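Local coordinates for type II restriction enzyme AgeI (Thalassobius gelatinovorus, PDB 5DWA), which recognises the double-stranded DNA sequence 5'-ACCGGT-3' and cleaves it after the first A, leaving fragments with terminal 5'-phosphates, at residues Asp65-Val70 / Gly93-Val98; Ala236-Asn241 / Thr270-Ala275. All blocks are in the same frame, centred on the assembly; numbering follows the deposited sequence.

How the contacts relate
Contact 1 (65-70 with 93-98) joins two helices, 63-78 and 84-109, while contact 2 (236-241 with 270-275) sets helix 268-277 against strand 236-239 of the mixed six-stranded sheet. They come in series along the chain, contact 1 closing before contact 2 opens. Their centres are 18 Å apart and their nearest atoms about 4 Å, without touching. Helix 84-109 ties them together: it supplies A95 and F96 to contact 1, and further along its Y104 and L108 meet residues of contact 2. D65 and N241 also both reach N211. Helix 84-109 thus links the helical part of this PD-(D/E)XK nuclease to the region of its central sheet, contact 1 lying nearer the DNA.

Contact 1. Residues Asp65-Val70 / Gly93-Val98; sequences DLWHHV and GEAFEV
W67 of helix 63-78 reaches across to A95 and F96 in a buried helix-helix contact of this PD-(D/E)XK nuclease, with helix 84-109 as the partner. The backbones stay well apart, W67 CA and F96 CA being 9.4 Å from each other, and the indole spans the distance. Its CG stands anti to the backbone N (chi1 -172°), which carries the six-membered ring outward to helix 84-109. The tight part is confined to the far corner of that ring: W67 CH2 packs on A95 CB at 3.8 Å and on F96 CB at 3.9 Å, settling obliquely against the backbone between the two residues.

Beyond this corner the fit is looser. The F96 ring turns its edge to the face of the indole in a T-shaped pair, but the centroids of the F96 ring and the W67 six-membered ring are 6.0 Å apart, with the planes at 75°. Other residues pack round the indole: F51 meets it edge-to-face, and W88, I47 and L197 also touch it. On the less buried side of helix 84-109, E94 points away from W67, pairs with R44 and packs on a sugar of the bound DNA. Back at the indole corner, the closest approach is to a backbone atom, W67 CH2 lying 3.5 Å from F96 N.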
ATOM      1  N   ASP A  65     -11.285 -12.984 -13.351  1.00 13.82           N
ATOM      2  CA  ASP A  65     -10.874 -14.366 -13.098  1.00 14.50           C
ATOM      3  C   ASP A  65      -9.737 -14.793 -14.023  1.00 14.21           C
ATOM      4  O   ASP A  65      -8.855 -15.542 -13.612  1.00 15.25           O
ATOM      5  CB  ASP A  65     -12.059 -15.331 -13.257  1.00 16.11           C
ATOM      6  CG  ASP A  65     -12.989 -15.326 -12.058  1.00 19.07           C
ATOM      7  OD1 ASP A  65     -12.897 -14.408 -11.220  1.00 19.45           O
ATOM      8  OD2 ASP A  65     -13.824 -16.247 -11.959  1.00 21.06           O
ATOM      9  N   LEU A  66      -9.735 -14.307 -15.263  1.00 13.85           N
ATOM     10  CA  LEU A  66      -8.633 -14.628 -16.159  1.00 13.45           C
ATOM     11  C   LEU A  66      -7.343 -14.026 -15.628  1.00 13.32           C
ATOM     12  O   LEU A  66      -6.279 -14.630 -15.708  1.00 15.19           O
ATOM     13  CB  LEU A  66      -8.897 -14.127 -17.577  1.00 14.32           C
ATOM     14  CG  LEU A  66     -10.016 -14.827 -18.345  1.00 15.54           C
ATOM     15  CD1 LEU A  66     -10.245 -14.135 -19.673  1.00 16.77           C
ATOM     16  CD2 LEU A  66      -9.655 -16.294 -18.561  1.00 17.44           C
ATOM     17  N   TRP A  67      -7.436 -12.820 -15.085  1.00 13.24           N
ATOM     18  CA  TRP A  67      -6.257 -12.178 -14.524  1.00 11.84           C
ATOM     19  C   TRP A  67      -5.776 -12.911 -13.277  1.00 12.75           C
ATOM     20  O   TRP A  67      -4.591 -13.215 -13.137  1.00 14.14           O
ATOM     21  CB  TRP A  67      -6.570 -10.723 -14.185  1.00 11.58           C
ATOM     22  CG  TRP A  67      -5.411  -9.888 -13.778  1.00 11.39           C
ATOM     23  CD1 TRP A  67      -4.858  -9.780 -12.535  1.00 11.79           C
ATOM     24  CD2 TRP A  67      -4.681  -9.000 -14.625  1.00 10.22           C
ATOM     25  NE1 TRP A  67      -3.814  -8.874 -12.558  1.00 10.48           N
ATOM     26  CE2 TRP A  67      -3.690  -8.385 -13.832  1.00 10.87           C
ATOM     27  CE3 TRP A  67      -4.779  -8.659 -15.981  1.00 10.80           C
ATOM     28  CZ2 TRP A  67      -2.790  -7.446 -14.364  1.00 11.41           C
ATOM     29  CZ3 TRP A  67      -3.897  -7.720 -16.500  1.00 11.20           C
ATOM     30  CH2 TRP A  67      -2.914  -7.121 -15.689  1.00 11.70           C
ATOM     31  N   HIS A  68      -6.711 -13.179 -12.367  1.00 12.32           N
ATOM     32  CA  HIS A  68      -6.371 -13.661 -11.038  1.00 13.11           C
ATOM     33  C   HIS A  68      -6.147 -15.162 -10.966  1.00 13.53           C
ATOM     34  O   HIS A  68      -5.235 -15.606 -10.270  1.00 13.82           O
ATOM     35  CB  HIS A  68      -7.470 -13.260 -10.046  1.00 14.24           C
ATOM     36  CG  HIS A  68      -7.206 -13.694  -8.640  1.00 17.17           C
ATOM     37  ND1 HIS A  68      -6.063 -13.346  -7.955  1.00 18.36           N
ATOM     38  CD2 HIS A  68      -7.940 -14.451  -7.791  1.00 19.69           C
ATOM     39  CE1 HIS A  68      -6.103 -13.873  -6.743  1.00 20.05           C
ATOM     40  NE2 HIS A  68      -7.232 -14.547  -6.619  1.00 21.13           N
ATOM     41  N   HIS A  69      -6.981 -15.942 -11.653  1.00 13.54           N
ATOM     42  CA  HIS A  69      -6.891 -17.400 -11.553  1.00 13.47           C
ATOM     43  C   HIS A  69      -6.028 -18.012 -12.648  1.00 14.24           C
ATOM     44  O   HIS A  69      -5.598 -19.156 -12.514  1.00 15.80           O
ATOM     45  CB  HIS A  69      -8.284 -18.058 -11.592  1.00 14.20           C
ATOM     46  CG  HIS A  69      -9.113 -17.812 -10.370  1.00 15.47           C
ATOM     47  ND1 HIS A  69      -8.600 -17.873  -9.095  1.00 16.69           N
ATOM     48  CD2 HIS A  69     -10.429 -17.523 -10.232  1.00 17.02           C
ATOM     49  CE1 HIS A  69      -9.556 -17.622  -8.221  1.00 17.68           C
ATOM     50  NE2 HIS A  69     -10.679 -17.408  -8.886  1.00 17.95           N
ATOM     51  N   VAL A  70      -5.773 -17.269 -13.729  1.00 13.48           N
ATOM     52  CA  VAL A  70      -4.971 -17.816 -14.827  1.00 14.09           C
ATOM     53  C   VAL A  70      -3.610 -17.135 -14.930  1.00 13.74           C
ATOM     54  O   VAL A  70      -2.590 -17.751 -14.642  1.00 15.68           O
ATOM     55  CB  VAL A  70      -5.701 -17.707 -16.185  1.00 14.65           C
ATOM     56  CG1 VAL A  70      -4.838 -18.289 -17.318  1.00 15.37           C
ATOM     57  CG2 VAL A  70      -7.043 -18.408 -16.112  1.00 15.35           C
ATOM     58  N   GLY A  93       0.737  -4.360 -11.993  1.00 13.19           N
ATOM     59  CA  GLY A  93       0.063  -3.073 -11.915  1.00 14.21           C
ATOM     60  C   GLY A  93       0.218  -2.325 -13.219  1.00 14.25           C
ATOM     61  O   GLY A  93      -0.759  -1.880 -13.825  1.00 14.79           O
ATOM     62  N   GLU A  94       1.462  -2.210 -13.672  1.00 13.50           N
ATOM     63  CA  GLU A  94       1.718  -1.568 -14.951  1.00 12.40           C
ATOM     64  C   GLU A  94       1.136  -2.377 -16.110  1.00 13.10           C
ATOM     65  O   GLU A  94       0.754  -1.816 -17.143  1.00 12.33           O
ATOM     66  CB  GLU A  94       3.218  -1.346 -15.144  1.00 13.49           C
ATOM     67  CG  GLU A  94       3.778  -0.350 -14.130  1.00 16.11           C
ATOM     68  CD  GLU A  94       5.179   0.130 -14.450  1.00 18.90           C
ATOM     69  OE1 GLU A  94       5.879  -0.545 -15.229  1.00 18.78           O
ATOM     70  OE2 GLU A  94       5.568   1.203 -13.925  1.00 22.46           O
ATOM     71  N   ALA A  95       1.044  -3.690 -15.951  1.00 12.82           N
ATOM     72  CA  ALA A  95       0.465  -4.507 -17.012  1.00 11.23           C
ATOM     73  C   ALA A  95      -1.002  -4.161 -17.252  1.00 11.56           C
ATOM     74  O   ALA A  95      -1.464  -4.204 -18.385  1.00 12.24           O
ATOM     75  CB  ALA A  95       0.609  -5.985 -16.690  1.00 11.79           C
ATOM     76  N   PHE A  96      -1.748  -3.827 -16.201  1.00 11.84           N
ATOM     77  CA  PHE A  96      -3.152  -3.483 -16.401  1.00 11.76           C
ATOM     78  C   PHE A  96      -3.271  -2.149 -17.164  1.00 11.65           C
ATOM     79  O   PHE A  96      -4.139  -1.991 -18.030  1.00 12.06           O
ATOM     80  CB  PHE A  96      -3.884  -3.443 -15.053  1.00 12.45           C
ATOM     81  CG  PHE A  96      -5.350  -3.136 -15.164  1.00 12.09           C
ATOM     82  CD1 PHE A  96      -6.146  -3.753 -16.113  1.00 13.19           C
ATOM     83  CD2 PHE A  96      -5.933  -2.231 -14.294  1.00 12.84           C
ATOM     84  CE1 PHE A  96      -7.503  -3.462 -16.195  1.00 13.32           C
ATOM     85  CE2 PHE A  96      -7.286  -1.928 -14.370  1.00 12.85           C
ATOM     86  CZ  PHE A  96      -8.073  -2.543 -15.323  1.00 13.72           C
ATOM     87  N   GLU A  97      -2.392  -1.198 -16.858  1.00 11.28           N
ATOM     88  CA  GLU A  97      -2.302   0.031 -17.659  1.00 11.89           C
ATOM     89  C   GLU A  97      -2.043  -0.284 -19.138  1.00 12.63           C
ATOM     90  O   GLU A  97      -2.714   0.258 -20.021  1.00 12.77           O
ATOM     91  CB  GLU A  97      -1.198   0.938 -17.143  1.00 12.41           C
ATOM     92  CG  GLU A  97      -1.362   1.334 -15.683  1.00 14.57           C
ATOM     93  CD  GLU A  97      -0.190   2.172 -15.231  1.00 18.88           C
ATOM     94  OE1 GLU A  97      -0.078   3.322 -15.694  1.00 20.00           O
ATOM     95  OE2 GLU A  97       0.642   1.671 -14.451  1.00 22.25           O
ATOM     96  N   VAL A  98      -1.055  -1.138 -19.403  1.00 12.45           N
ATOM     97  CA  VAL A  98      -0.754  -1.562 -20.777  1.00 12.27           C
ATOM     98  C   VAL A  98      -1.994  -2.128 -21.453  1.00 12.58           C
ATOM     99  O   VAL A  98      -2.305  -1.785 -22.587  1.00 13.75           O
ATOM    100  CB  VAL A  98       0.372  -2.621 -20.815  1.00 13.02           C
ATOM    101  CG1 VAL A  98       0.469  -3.268 -22.208  1.00 13.86           C
ATOM    102  CG2 VAL A  98       1.697  -1.997 -20.438  1.00 13.66           C
TER

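Contact 2. Residues Ala236-Asn241 / Thr270-Ala275; sequences ACFSYN and TDYLVA
Strand 236-239, an inner strand of the mixed six-stranded sheet in the PD-(D/E)XK nuclease core, receives helix 268-277 on one of its faces here, and Y272 makes the helix side of the contact. A236 and F238, two residues apart, both point toward the helix and meet different parts of this one tyrosine. A236 CB sits over a face of the phenol ring in a CH-pi contact, 4.2 Å from the Y272 ring centroid and 27° off the ring normal. The methyl is shifted toward the hydroxyl end, with A236 CB 3.8 Å from Y272 CZ. F238 works at the other end, its CZ touching Y272 CB and Y272 CG, each at 3.7 Å. Its ring and the tyrosine's cross obliquely, centroids 5.5 Å apart and planes at 57°.

With chi1 at 172°, the ring swings away from the backbone N of Y272 and off the helix toward A236, so the tyrosine can serve both residues. F269 and Y258 also meet the F238 ring, while L191 of the adjacent strand touches Y272. An alanine in place of Y272 would keep CB near F238 CZ but would probably leave the A236 methyl without its aromatic cover and open a gap between helix and sheet. Between the two segments carbon-carbon packing and one CH-pi contact do the work, the Y272 hydroxyl merely brushing the A236 methyl, so shape and dispersion forces, rather than directed polar bonds, hold this part of the helix to the strand.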
ATOM      1  N   ALA A 236     -16.421   8.270 -12.211  1.00 14.57           N
ATOM      2  CA  ALA A 236     -17.110   7.021 -12.502  1.00 15.77           C
ATOM      3  C   ALA A 236     -16.159   5.881 -12.208  1.00 14.91           C
ATOM      4  O   ALA A 236     -14.952   6.079 -12.154  1.00 15.45           O
ATOM      5  CB  ALA A 236     -17.565   6.965 -13.940  1.00 15.84           C
ATOM      6  N   CYS A 237     -16.717   4.695 -11.993  1.00 14.07           N
ATOM      7  CA  CYS A 237     -15.917   3.504 -11.769  1.00 14.57           C
ATOM      8  C   CYS A 237     -16.339   2.426 -12.748  1.00 14.93           C
ATOM      9  O   CYS A 237     -17.536   2.176 -12.943  1.00 16.39           O
ATOM     10  CB  CYS A 237     -16.071   3.015 -10.323  1.00 15.00           C
ATOM     11  SG  CYS A 237     -15.289   1.405  -9.964  1.00 16.59           S
ATOM     12  N   PHE A 238     -15.349   1.806 -13.379  1.00 14.08           N
ATOM     13  CA  PHE A 238     -15.592   0.712 -14.304  1.00 14.74           C
ATOM     14  C   PHE A 238     -14.880  -0.514 -13.794  1.00 14.67           C
ATOM     15  O   PHE A 238     -13.671  -0.492 -13.616  1.00 14.18           O
ATOM     16  CB  PHE A 238     -15.126   1.084 -15.711  1.00 16.12           C
ATOM     17  CG  PHE A 238     -15.900   2.219 -16.297  1.00 17.00           C
ATOM     18  CD1 PHE A 238     -15.553   3.532 -16.007  1.00 17.57           C
ATOM     19  CD2 PHE A 238     -17.007   1.981 -17.095  1.00 17.06           C
ATOM     20  CE1 PHE A 238     -16.280   4.583 -16.530  1.00 18.09           C
ATOM     21  CE2 PHE A 238     -17.740   3.027 -17.606  1.00 18.47           C
ATOM     22  CZ  PHE A 238     -17.375   4.329 -17.324  1.00 18.87           C
ATOM     23  N   SER A 239     -15.647  -1.564 -13.515  1.00 14.98           N
ATOM     24  CA  SER A 239     -15.078  -2.812 -13.043  1.00 14.40           C
ATOM     25  C   SER A 239     -15.193  -3.872 -14.115  1.00 14.50           C
ATOM     26  O   SER A 239     -16.194  -3.940 -14.831  1.00 15.12           O
ATOM     27  CB  SER A 239     -15.774  -3.281 -11.767  1.00 14.68           C
ATOM     28  OG  SER A 239     -15.323  -4.587 -11.428  1.00 15.18           O
ATOM     29  N   TYR A 240     -14.166  -4.708 -14.211  1.00 14.88           N
ATOM     30  CA  TYR A 240     -14.172  -5.799 -15.174  1.00 15.31           C
ATOM     31  C   TYR A 240     -14.225  -7.134 -14.455  1.00 14.88           C
ATOM     32  O   TYR A 240     -13.851  -8.172 -15.000  1.00 15.11           O
ATOM     33  CB  TYR A 240     -12.957  -5.697 -16.097  1.00 15.26           C
ATOM     34  CG  TYR A 240     -12.952  -4.376 -16.824  1.00 15.43           C
ATOM     35  CD1 TYR A 240     -12.188  -3.306 -16.361  1.00 15.48           C
ATOM     36  CD2 TYR A 240     -13.766  -4.175 -17.932  1.00 15.91           C
ATOM     37  CE1 TYR A 240     -12.209  -2.075 -17.016  1.00 16.28           C
ATOM     38  CE2 TYR A 240     -13.794  -2.951 -18.585  1.00 16.92           C
ATOM     39  CZ  TYR A 240     -13.010  -1.909 -18.120  1.00 17.47           C
ATOM     40  OH  TYR A 240     -13.042  -0.686 -18.759  1.00 18.18           O
ATOM     41  N   ASN A 241     -14.694  -7.088 -13.215  1.00 13.86           N
ATOM     42  CA  ASN A 241     -15.091  -8.302 -12.521  1.00 13.92           C
ATOM     43  C   ASN A 241     -16.584  -8.468 -12.722  1.00 14.30           C
ATOM     44  O   ASN A 241     -17.359  -7.668 -12.206  1.00 15.23           O
ATOM     45  CB  ASN A 241     -14.748  -8.218 -11.032  1.00 13.75           C
ATOM     46  CG  ASN A 241     -14.950  -9.535 -10.306  1.00 14.57           C
ATOM     47  OD1 ASN A 241     -15.764 -10.362 -10.712  1.00 14.43           O
ATOM     48  ND2 ASN A 241     -14.200  -9.738  -9.224  1.00 15.76           N
ATOM     49  N   THR A 270     -16.312   3.360 -23.171  1.00 18.56           N
ATOM     50  CA  THR A 270     -16.104   4.207 -24.344  1.00 19.45           C
ATOM     51  C   THR A 270     -17.315   5.119 -24.567  1.00 20.47           C
ATOM     52  O   THR A 270     -17.153   6.297 -24.880  1.00 20.38           O
ATOM     53  CB  THR A 270     -15.814   3.383 -25.614  1.00 20.61           C
ATOM     54  OG1 THR A 270     -16.954   2.586 -25.966  1.00 22.27           O
ATOM     55  CG2 THR A 270     -14.614   2.482 -25.388  1.00 20.34           C
ATOM     56  N   ASP A 271     -18.519   4.586 -24.371  1.00 21.91           N
ATOM     57  CA  ASP A 271     -19.727   5.406 -24.462  1.00 24.48           C
ATOM     58  C   ASP A 271     -19.657   6.567 -23.477  1.00 23.75           C
ATOM     59  O   ASP A 271     -20.045   7.697 -23.793  1.00 25.02           O
ATOM     60  CB  ASP A 271     -20.980   4.569 -24.193  1.00 28.15           C
ATOM     61  CG  ASP A 271     -21.306   3.620 -25.329  1.00 32.07           C
ATOM     62  OD1 ASP A 271     -20.773   3.805 -26.445  1.00 33.13           O
ATOM     63  OD2 ASP A 271     -22.107   2.689 -25.106  1.00 34.61           O
ATOM     64  N   TYR A 272     -19.151   6.280 -22.282  1.00 22.52           N
ATOM     65  CA  TYR A 272     -19.009   7.281 -21.235  1.00 21.61           C
ATOM     66  C   TYR A 272     -18.038   8.386 -21.637  1.00 19.92           C
ATOM     67  O   TYR A 272     -18.361   9.566 -21.537  1.00 20.52           O
ATOM     68  CB  TYR A 272     -18.550   6.622 -19.931  1.00 22.05           C
ATOM     69  CG  TYR A 272     -18.192   7.597 -18.839  1.00 23.77           C
ATOM     70  CD1 TYR A 272     -19.180   8.235 -18.096  1.00 23.84           C
ATOM     71  CD2 TYR A 272     -16.864   7.878 -18.542  1.00 24.60           C
ATOM     72  CE1 TYR A 272     -18.855   9.130 -17.098  1.00 23.95           C
ATOM     73  CE2 TYR A 272     -16.530   8.768 -17.545  1.00 24.34           C
ATOM     74  CZ  TYR A 272     -17.527   9.388 -16.823  1.00 24.69           C
ATOM     75  OH  TYR A 272     -17.199  10.278 -15.829  1.00 26.82           O
ATOM     76  N   LEU A 273     -16.852   8.003 -22.096  1.00 19.70           N
ATOM     77  CA  LEU A 273     -15.869   8.986 -22.538  1.00 19.45           C
ATOM     78  C   LEU A 273     -16.392   9.821 -23.704  1.00 20.50           C
ATOM     79  O   LEU A 273     -16.218  11.038 -23.722  1.00 21.61           O
ATOM     80  CB  LEU A 273     -14.561   8.305 -22.938  1.00 18.96           C
ATOM     81  CG  LEU A 273     -13.756   7.711 -21.784  1.00 19.26           C
ATOM     82  CD1 LEU A 273     -12.395   7.260 -22.286  1.00 18.06           C
ATOM     83  CD2 LEU A 273     -13.613   8.707 -20.635  1.00 19.51           C
ATOM     84  N   VAL A 274     -17.033   9.168 -24.668  1.00 21.17           N
ATOM     85  CA  VAL A 274     -17.531   9.875 -25.846  1.00 23.27           C
ATOM     86  C   VAL A 274     -18.590  10.899 -25.450  1.00 24.62           C
ATOM     87  O   VAL A 274     -18.567  12.041 -25.913  1.00 25.89           O
ATOM     88  CB  VAL A 274     -18.105   8.895 -26.891  1.00 23.42           C
ATOM     89  CG1 VAL A 274     -18.871   9.648 -27.973  1.00 24.07           C
ATOM     90  CG2 VAL A 274     -16.987   8.074 -27.508  1.00 23.60           C
ATOM     91  N   ALA A 275     -19.500  10.495 -24.569  1.00 24.48           N
ATOM     92  CA  ALA A 275     -20.559  11.380 -24.096  1.00 25.20           C
ATOM     93  C   ALA A 275     -20.003  12.541 -23.275  1.00 26.50           C
ATOM     94  O   ALA A 275     -20.423  13.687 -23.436  1.00 27.65           O
ATOM     95  CB  ALA A 275     -21.571  10.596 -23.281  1.00 24.28           C
TER